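Local coordinates for SnoaL-like domain-containing protein (Sphaerobacter thermophilus, PDB 5TGN) that is of unknown function but carries a SnoaL-like domain of the NTF2 clan, whose cone-shaped fold probably encloses a small-molecule pocket, at residues A[28-34]-A[100-104]. Numbering follows the deposited sequence.
Sequences LFAQDGE and RIRRL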
loop_
_atom_site.group_PDB
_atom_site.type_symbol
_atom_site.label_atom_id
_atom_site.label_comp_id
_atom_site.label_asym_id
_atom_site.label_seq_id
_atom_site.Cartn_x
_atom_site.Cartn_y
_atom_site.Cartn_z
ATOM N N LEU A 28 20.773 4.933 -8.512
ATOM C CA LEU A 28 20.498 4.076 -9.659
ATOM C C LEU A 28 19.426 4.626 -10.587
ATOM O O LEU A 28 19.224 4.065 -11.670
ATOM C CB LEU A 28 20.055 2.690 -9.207
ATOM C CG LEU A 28 21.002 2.013 -8.232
ATOM C CD1 LEU A 28 20.302 0.750 -7.742
ATOM C CD2 LEU A 28 22.369 1.701 -8.894
ATOM N N PHE A 29 18.731 5.683 -10.210
ATOM C CA PHE A 29 17.616 6.182 -11.006
ATOM C C PHE A 29 18.031 7.422 -11.798
ATOM O O PHE A 29 18.911 8.180 -11.384
ATOM C CB PHE A 29 16.421 6.535 -10.115
ATOM C CG PHE A 29 15.724 5.352 -9.535
ATOM C CD1 PHE A 29 14.465 4.978 -9.989
ATOM C CD2 PHE A 29 16.305 4.629 -8.507
ATOM C CE1 PHE A 29 13.780 3.886 -9.424
ATOM C CE2 PHE A 29 15.633 3.517 -7.927
ATOM C CZ PHE A 29 14.370 3.138 -8.394
ATOM N N ALA A 30 17.374 7.617 -12.940
ATOM C CA ALA A 30 17.429 8.896 -13.637
ATOM C C ALA A 30 16.896 10.007 -12.735
ATOM O O ALA A 30 16.116 9.777 -11.802
ATOM C CB ALA A 30 16.616 8.858 -14.938
ATOM N N GLN A 31 17.320 11.231 -13.038
ATOM C CA GLN A 31 16.907 12.379 -12.242
ATOM C C GLN A 31 15.392 12.501 -12.180
ATOM O O GLN A 31 14.837 12.895 -11.152
ATOM C CB GLN A 31 17.532 13.663 -12.814
ATOM C CG GLN A 31 17.127 14.915 -12.065
ATOM C CD GLN A 31 17.806 16.203 -12.586
ATOM O OE1 GLN A 31 18.356 16.246 -13.704
ATOM N NE2 GLN A 31 17.747 17.268 -11.770
ATOM N N ASP A 32 14.706 12.200 -13.280
ATOM C CA ASP A 32 13.250 12.160 -13.299
ATOM C C ASP A 32 12.714 10.735 -13.229
ATOM O O ASP A 32 11.584 10.488 -13.647
ATOM C CB ASP A 32 12.718 12.875 -14.546
ATOM C CG ASP A 32 13.347 12.361 -15.824
ATOM O OD1 ASP A 32 14.263 11.522 -15.734
ATOM O OD2 ASP A 32 12.947 12.808 -16.922
ATOM N N GLY A 33 13.508 9.795 -12.717
ATOM C CA GLY A 33 13.045 8.435 -12.552
ATOM C C GLY A 33 12.059 8.354 -11.401
ATOM O O GLY A 33 11.889 9.294 -10.625
ATOM N N GLU A 34 11.384 7.215 -11.284
ATOM C CA GLU A 34 10.352 7.142 -10.266
ATOM C C GLU A 34 10.132 5.718 -9.779
ATOM O O GLU A 34 10.404 4.735 -10.480
ATOM C CB GLU A 34 9.031 7.696 -10.793
ATOM C CG GLU A 34 8.459 6.841 -11.885
ATOM C CD GLU A 34 7.283 7.488 -12.581
ATOM O OE1 GLU A 34 7.179 8.739 -12.545
ATOM O OE2 GLU A 34 6.469 6.743 -13.177
ATOM N N ARG A 100 20.305 3.924 -16.485
ATOM C CA ARG A 100 19.649 4.195 -15.209
ATOM C C ARG A 100 18.226 3.673 -15.242
ATOM O O ARG A 100 17.667 3.426 -16.306
ATOM C CB ARG A 100 19.639 5.686 -14.858
ATOM C CG ARG A 100 21.026 6.228 -14.562
ATOM C CD ARG A 100 21.011 7.679 -14.129
ATOM N NE ARG A 100 22.334 8.117 -13.688
ATOM C CZ ARG A 100 22.660 8.330 -12.419
ATOM N NH1 ARG A 100 21.751 8.171 -11.473
ATOM N NH2 ARG A 100 23.890 8.729 -12.106
ATOM N N ILE A 101 17.639 3.536 -14.056
ATOM C CA ILE A 101 16.234 3.146 -13.916
ATOM C C ILE A 101 15.346 4.351 -14.184
ATOM O O ILE A 101 15.461 5.388 -13.516
ATOM C CB ILE A 101 15.948 2.562 -12.523
ATOM C CG1 ILE A 101 16.898 1.395 -12.216
ATOM C CG2 ILE A 101 14.511 2.076 -12.461
ATOM C CD1 ILE A 101 16.985 1.036 -10.684
ATOM N N ARG A 102 14.469 4.223 -15.176
ATOM C CA ARG A 102 13.466 5.249 -15.421
ATOM C C ARG A 102 12.250 5.029 -14.536
ATOM O O ARG A 102 11.643 5.993 -14.054
ATOM C CB ARG A 102 13.067 5.257 -16.895
ATOM C CG ARG A 102 14.215 5.760 -17.783
ATOM C CD ARG A 102 13.744 6.528 -19.022
ATOM N NE ARG A 102 12.762 7.553 -18.684
ATOM C CZ ARG A 102 13.067 8.738 -18.167
ATOM N NH1 ARG A 102 12.106 9.605 -17.886
ATOM N NH2 ARG A 102 14.331 9.051 -17.928
ATOM N N ARG A 103 11.870 3.777 -14.318
ATOM C CA ARG A 103 10.727 3.533 -13.467
ATOM C C ARG A 103 10.877 2.175 -12.808
ATOM O O ARG A 103 11.291 1.201 -13.447
ATOM C CB ARG A 103 9.409 3.602 -14.250
ATOM C CG ARG A 103 8.176 3.117 -13.434
ATOM C CD ARG A 103 6.988 2.937 -14.396
ATOM N NE ARG A 103 6.364 4.204 -14.771
ATOM C CZ ARG A 103 5.423 4.331 -15.704
ATOM N NH1 ARG A 103 5.032 3.267 -16.397
ATOM N NH2 ARG A 103 4.852 5.510 -15.931
ATOM N N LEU A 104 10.554 2.124 -11.517
ATOM C CA LEU A 104 10.431 0.857 -10.811
ATOM C C LEU A 104 8.993 0.746 -10.320
ATOM O O LEU A 104 8.497 1.647 -9.633
ATOM C CB LEU A 104 11.434 0.762 -9.651
ATOM C CG LEU A 104 11.091 -0.293 -8.587
ATOM C CD1 LEU A 104 11.161 -1.686 -9.157
ATOM C CD2 LEU A 104 11.995 -0.118 -7.357
HETATM O O HOH W 1 3.884 7.450 -13.375
#
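Ile101 lies over one face of the Phe29 ring, its CB 4.0 Å from the ring centroid in a CH-pi contact. Ile101 CG2 reaches Phe29 CE1 at 3.6 Å. CB of Leu104 meets the ring at its edge. Parallel backbone pairing runs beneath these side chains. Leu28 O accepts a nearly straight bond from Ile101 N (2.9 Å, 179°), and Ala30 N donates to Ile101 O. A type I turn from Ala30 to Gly33 then interrupts the pairing. It resumes as Glu34 N donates to Arg102 O and Leu104 N to Glu34 O.

The Arg100 side chain, extended from CG to NE, reaches across strand 29-30. Arg100 NH1 donates to Phe29 O at 2.8 Å from above the carbonyl plane; Trp46 NE1 also binds this oxygen. With an alanine in place of Arg100, Phe29 O would probably lose its guanidinium partner, and the side of strand 29-30 that CB to CD cover would be less shielded.

The Arg102 chain bends at its second and third torsions, which brings the guanidinium back toward the turn. It forms a weak salt bridge there, Arg102 NH2 to Asp32 OD1 at 3.3 Å and NH1 to OD2, with carboxylate and guanidinium planes 73° apart. Glu34 and Arg103 instead lie side by side, the same planes only 15° apart. Arg103 NE meets the anti side of Glu34 OE2 at 3.0 Å. A water donates to Glu34 OE2 and is only weakly held by Arg103 NH2.

The contact joins strand 33-37 to strand 100-108, bulged at Arg102 and Arg103 opposite Asp95, in the mixed sheet of the NTF2-like fold, with Tyr13 of helix 6-18 over Phe29 and Leu104. Arg44 holds Glu34 OE1 and Glu91 of the second subunit pairs with Arg103 NH1, so charges alternate, probably stabilising one another and tying this sheet to the subunit interface.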